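N-acyl-D-glutamate deacylase (Bordetella bronchiseptica, PDB 3GIP) probably hydrolyses N-acyl-D-glutamate to D-glutamate and a carboxylate, as a zinc-containing deacylase of the amidohydrolase superfamily. Local coordinates at residues A[121-124]-A[125-128]; A[160-163]-A[164-167]. All blocks are in the same frame, centred on the assembly; numbering follows the deposited sequence.

Contact 1: A[121-124]-A[125-128]; sequences FADV and PAYF
Asp123 and Ala126 meet in a side-chain N-cap, the motif that starts helix 124-133 on the TIM-barrel framework of this amidohydrolase. The cap and the first turn use three hydrogen bonds. Asp123 OD1 accepts from Ala126 N at 2.8 Å, the N-H meeting the oxygen nearly along its C-O axis. With chi1 at 50°, CG sits between the backbone N and the carbonyl carbon, which turns the carboxylate back over the helix end. A negative group there would be expected to interact favourably with the helix dipole. The backbone carbonyl of the same residue takes a second N-H: Asp123 O accepts from Tyr127 N at 3.1 Å, in the carbonyl plane. The next bond, from Phe128 N to Val124 O at 2.8 Å, is almost straight. Pro125 suits this first turn because it brings no backbone N-H that would need an acceptor.

Apolar contacts flank the cap. The ring of Phe121 turns one face to the CA of Tyr127, a CH-pi contact of 4.1 Å from that CA to the ring centroid, offset toward the rim. The two aromatic rings are inclined at 46° and touch where Phe121 CD2 approaches Tyr127 CD1 to 3.5 Å. Beyond this pair, Tyr127 OH is hydrogen-bonded to Asp70 O. On the buried flank, Val124 packs on Ala176 and Ala179 of helix 163-179, while Phe128 reaches Ala142 of strand 139-145. Val124 and Phe128 also run side by side, one turn apart. The valine's CG1, anti to its own N, stands over the middle of the Phe128 ring, 13° off the ring normal. The distance from Val124 CG1 to the centroid of the Phe128 ring is 3.5 Å.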
ATOM      1  N   PHE A 121      18.555  -3.845   4.362  1.00 22.25           N
ATOM      2  CA  PHE A 121      19.348  -2.887   5.122  1.00 22.08           C
ATOM      3  C   PHE A 121      19.465  -3.311   6.581  1.00 22.30           C
ATOM      4  O   PHE A 121      18.564  -3.947   7.126  1.00 22.02           O
ATOM      5  CB  PHE A 121      18.710  -1.502   5.019  1.00 21.69           C
ATOM      6  CG  PHE A 121      18.829  -0.885   3.655  1.00 23.72           C
ATOM      7  CD1 PHE A 121      19.954  -0.142   3.309  1.00 24.69           C
ATOM      8  CD2 PHE A 121      17.833  -1.075   2.702  1.00 24.33           C
ATOM      9  CE1 PHE A 121      20.085   0.405   2.032  1.00 26.02           C
ATOM     10  CE2 PHE A 121      17.955  -0.533   1.422  1.00 25.29           C
ATOM     11  CZ  PHE A 121      19.083   0.208   1.086  1.00 25.28           C
ATOM     12  N   ALA A 122      20.587  -2.960   7.205  1.00 22.38           N
ATOM     13  CA  ALA A 122      20.842  -3.312   8.599  1.00 22.24           C
ATOM     14  C   ALA A 122      19.718  -2.872   9.533  1.00 21.80           C
ATOM     15  O   ALA A 122      19.234  -3.657  10.347  1.00 22.47           O
ATOM     16  CB  ALA A 122      22.166  -2.697   9.051  1.00 22.95           C
ATOM     17  N   ASP A 123      19.324  -1.608   9.421  1.00 21.69           N
ATOM     18  CA  ASP A 123      18.256  -1.054  10.246  1.00 22.40           C
ATOM     19  C   ASP A 123      17.591   0.108   9.526  1.00 21.23           C
ATOM     20  O   ASP A 123      18.010   0.495   8.435  1.00 20.37           O
ATOM     21  CB  ASP A 123      18.800  -0.579  11.601  1.00 22.98           C
ATOM     22  CG  ASP A 123      20.024   0.313  11.469  1.00 25.89           C
ATOM     23  OD1 ASP A 123      20.103   1.099  10.500  1.00 24.54           O
ATOM     24  OD2 ASP A 123      20.907   0.237  12.351  1.00 29.46           O
ATOM     25  N   VAL A 124      16.552   0.666  10.137  1.00 21.87           N
ATOM     26  CA  VAL A 124      15.842   1.782   9.529  1.00 20.31           C
ATOM     27  C   VAL A 124      16.751   2.986   9.308  1.00 20.39           C
ATOM     28  O   VAL A 124      16.660   3.655   8.282  1.00 20.24           O
ATOM     29  CB  VAL A 124      14.618   2.184  10.374  1.00 20.89           C
ATOM     30  CG1 VAL A 124      13.955   3.416   9.778  1.00 20.96           C
ATOM     31  CG2 VAL A 124      13.627   1.029  10.416  1.00 21.31           C
ATOM     32  N   PRO A 125      17.636   3.292  10.271  1.00 20.44           N
ATOM     33  CA  PRO A 125      18.513   4.443  10.049  1.00 20.92           C
ATOM     34  C   PRO A 125      19.315   4.291   8.751  1.00 19.96           C
ATOM     35  O   PRO A 125      19.482   5.250   7.999  1.00 20.37           O
ATOM     36  CB  PRO A 125      19.398   4.436  11.290  1.00 21.47           C
ATOM     37  CG  PRO A 125      18.444   3.974  12.350  1.00 21.22           C
ATOM     38  CD  PRO A 125      17.735   2.819  11.665  1.00 21.98           C
ATOM     39  N   ALA A 126      19.799   3.081   8.491  1.00 19.71           N
ATOM     40  CA  ALA A 126      20.575   2.815   7.284  1.00 20.19           C
ATOM     41  C   ALA A 126      19.699   2.960   6.041  1.00 19.68           C
ATOM     42  O   ALA A 126      20.113   3.542   5.036  1.00 20.06           O
ATOM     43  CB  ALA A 126      21.167   1.412   7.344  1.00 19.68           C
ATOM     44  N   TYR A 127      18.482   2.434   6.122  1.00 20.06           N
ATOM     45  CA  TYR A 127      17.536   2.501   5.014  1.00 20.24           C
ATOM     46  C   TYR A 127      17.205   3.955   4.692  1.00 19.34           C
ATOM     47  O   TYR A 127      17.289   4.386   3.539  1.00 20.59           O
ATOM     48  CB  TYR A 127      16.268   1.728   5.387  1.00 19.45           C
ATOM     49  CG  TYR A 127      15.167   1.748   4.348  1.00 19.10           C
ATOM     50  CD1 TYR A 127      15.430   1.458   3.010  1.00 18.66           C
ATOM     51  CD2 TYR A 127      13.845   2.005   4.718  1.00 18.54           C
ATOM     52  CE1 TYR A 127      14.402   1.421   2.066  1.00 18.71           C
ATOM     53  CE2 TYR A 127      12.815   1.968   3.787  1.00 17.98           C
ATOM     54  CZ  TYR A 127      13.098   1.677   2.466  1.00 18.54           C
ATOM     55  OH  TYR A 127      12.071   1.635   1.547  1.00 15.97           O
ATOM     56  N   PHE A 128      16.842   4.715   5.720  1.00 20.35           N
ATOM     57  CA  PHE A 128      16.504   6.119   5.543  1.00 19.99           C
ATOM     58  C   PHE A 128      17.702   6.935   5.070  1.00 20.57           C
ATOM     59  O   PHE A 128      17.547   7.891   4.312  1.00 20.03           O
ATOM     60  CB  PHE A 128      15.948   6.700   6.846  1.00 20.01           C
ATOM     61  CG  PHE A 128      14.530   6.286   7.142  1.00 21.11           C
ATOM     62  CD1 PHE A 128      13.834   5.454   6.268  1.00 21.31           C
ATOM     63  CD2 PHE A 128      13.885   6.746   8.285  1.00 22.57           C
ATOM     64  CE1 PHE A 128      12.512   5.089   6.528  1.00 22.68           C
ATOM     65  CE2 PHE A 128      12.565   6.386   8.554  1.00 23.01           C
ATOM     66  CZ  PHE A 128      11.877   5.556   7.674  1.00 22.61           C
TER

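Contact 2: A[160-163]-A[164-167]; sequences APTA and AEQQ
The Glu165 carboxylate meets Thr162 through one oxygen: OE1 accepts from Thr162 N at 2.9 Å, on its anti side and 18° out of the carboxylate plane. Beside that oxygen lies Thr162 CG2, 3.6 Å from OE1. The second flat group, the Gln166 amide, touches the segment before it through its oxygen alone, with OE1 3.8 Å from Pro161 CG as the two side chains run alongside one another; its NE2 is hydrogen-bonded to Glu200 O.

The glutamate bond is one half of a capping box. In the other half, Thr162 OG1 accepts from Glu165 N at 3.1 Å. Each residue therefore gives its backbone N-H to the other's side chain, and the pair illustrates how a helix start can be fixed reciprocally. Thr162 OG1 reaches the N-H because its chi1 of 60° sets it between the backbone N and the carbonyl carbon. The glutamate chain, extended beyond CG, carries the carboxylate back past the hydroxyl to Thr162 N. A water lies 2.7 Å from Glu165 OE1 and is also within hydrogen-bonding distance of Ala160 O, linking the loop to the box, although it need not donate to both at once.

Regular helical bonding follows: Gln166 N donates to Thr162 O and Gln167 N to Ala163 O. The contact lies at the protein surface, where the loop following helix 146-153 turns into helix 163-179, the helix preceding strand 183-187; Pro161 and Glu165 both touch Met154, just past the end of helix 146-153.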
ATOM      1  N   ALA A 160       8.950 -20.303  19.835  1.00 23.52           N
ATOM      2  CA  ALA A 160       8.311 -19.280  20.649  1.00 23.48           C
ATOM      3  C   ALA A 160       9.477 -18.433  21.139  1.00 22.92           C
ATOM      4  O   ALA A 160      10.534 -18.962  21.480  1.00 23.35           O
ATOM      5  CB  ALA A 160       7.579 -19.914  21.821  1.00 25.01           C
ATOM      6  N   PRO A 161       9.308 -17.107  21.175  1.00 22.55           N
ATOM      7  CA  PRO A 161      10.401 -16.246  21.631  1.00 22.15           C
ATOM      8  C   PRO A 161      10.682 -16.333  23.124  1.00 22.40           C
ATOM      9  O   PRO A 161       9.768 -16.510  23.931  1.00 22.06           O
ATOM     10  CB  PRO A 161       9.926 -14.859  21.221  1.00 23.04           C
ATOM     11  CG  PRO A 161       8.448 -14.957  21.439  1.00 23.41           C
ATOM     12  CD  PRO A 161       8.110 -16.313  20.847  1.00 23.52           C
ATOM     13  N   THR A 162      11.956 -16.225  23.485  1.00 22.04           N
ATOM     14  CA  THR A 162      12.330 -16.235  24.889  1.00 22.01           C
ATOM     15  C   THR A 162      12.039 -14.814  25.343  1.00 21.91           C
ATOM     16  O   THR A 162      11.780 -13.939  24.516  1.00 20.47           O
ATOM     17  CB  THR A 162      13.830 -16.521  25.083  1.00 21.60           C
ATOM     18  OG1 THR A 162      14.599 -15.508  24.423  1.00 23.31           O
ATOM     19  CG2 THR A 162      14.191 -17.881  24.514  1.00 23.02           C
ATOM     20  N   ALA A 163      12.072 -14.572  26.646  1.00 20.95           N
ATOM     21  CA  ALA A 163      11.804 -13.233  27.148  1.00 20.94           C
ATOM     22  C   ALA A 163      12.790 -12.243  26.539  1.00 20.08           C
ATOM     23  O   ALA A 163      12.420 -11.123  26.188  1.00 20.49           O
ATOM     24  CB  ALA A 163      11.908 -13.212  28.666  1.00 22.02           C
ATOM     25  N   ALA A 164      14.046 -12.664  26.406  1.00 18.78           N
ATOM     26  CA  ALA A 164      15.083 -11.807  25.840  1.00 18.67           C
ATOM     27  C   ALA A 164      14.837 -11.506  24.362  1.00 17.92           C
ATOM     28  O   ALA A 164      15.065 -10.385  23.908  1.00 18.70           O
ATOM     29  CB  ALA A 164      16.453 -12.453  26.023  1.00 18.78           C
ATOM     30  N   GLU A 165      14.389 -12.507  23.612  1.00 19.01           N
ATOM     31  CA  GLU A 165      14.120 -12.315  22.188  1.00 17.93           C
ATOM     32  C   GLU A 165      12.911 -11.402  21.997  1.00 17.71           C
ATOM     33  O   GLU A 165      12.894 -10.568  21.092  1.00 17.82           O
ATOM     34  CB  GLU A 165      13.890 -13.664  21.499  1.00 18.17           C
ATOM     35  CG  GLU A 165      15.129 -14.552  21.489  1.00 19.49           C
ATOM     36  CD  GLU A 165      14.862 -15.946  20.952  1.00 20.40           C
ATOM     37  OE1 GLU A 165      13.790 -16.507  21.260  1.00 20.78           O
ATOM     38  OE2 GLU A 165      15.735 -16.487  20.237  1.00 19.31           O
ATOM     39  N   GLN A 166      11.905 -11.555  22.855  1.00 17.33           N
ATOM     40  CA  GLN A 166      10.719 -10.708  22.773  1.00 17.26           C
ATOM     41  C   GLN A 166      11.150  -9.270  23.028  1.00 17.88           C
ATOM     42  O   GLN A 166      10.728  -8.349  22.328  1.00 17.60           O
ATOM     43  CB  GLN A 166       9.682 -11.131  23.813  1.00 16.49           C
ATOM     44  CG  GLN A 166       8.447 -10.227  23.893  1.00 17.81           C
ATOM     45  CD  GLN A 166       7.584 -10.288  22.643  1.00 18.39           C
ATOM     46  OE1 GLN A 166       7.348 -11.363  22.092  1.00 19.27           O
ATOM     47  NE2 GLN A 166       7.092  -9.131  22.201  1.00 18.43           N
ATOM     48  N   GLN A 167      12.005  -9.076  24.029  1.00 17.04           N
ATOM     49  CA  GLN A 167      12.470  -7.731  24.342  1.00 17.81           C
ATOM     50  C   GLN A 167      13.344  -7.188  23.216  1.00 16.92           C
ATOM     51  O   GLN A 167      13.336  -5.988  22.938  1.00 17.43           O
ATOM     52  CB  GLN A 167      13.252  -7.725  25.660  1.00 18.53           C
ATOM     53  CG  GLN A 167      13.562  -6.328  26.183  1.00 19.66           C
ATOM     54  CD  GLN A 167      12.310  -5.487  26.379  1.00 19.09           C
ATOM     55  OE1 GLN A 167      11.377  -5.898  27.068  1.00 20.48           O
ATOM     56  NE2 GLN A 167      12.287  -4.305  25.773  1.00 20.99           N
TER
HETATM   57  O   HOH W   1      13.253 -19.068  20.745  1.00 22.76           O

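How the contacts relate
The two contacts show the same task solved in two ways: contact 1 caps its helix with an aspartate carboxylate and contact 2 with a threonine hydroxyl inside a reciprocal box. They follow in series along the chain, their centres 23 Å apart and their nearest atoms about 14 Å apart. Helix 163-179 connects them: it begins in contact 2 and, near its far end, packs through Ala176 and Ala179 against contact 1. Neither contact supplies a ligand of the zinc site formed by Cys95, His218 and His248. The centre of contact 1 lies about 20 Å from the chain's centre and that of contact 2 about 30 Å. Contact 1 is joined by backbone hydrogen bonding from Phe121 to Ala99, four residues beyond Cys95.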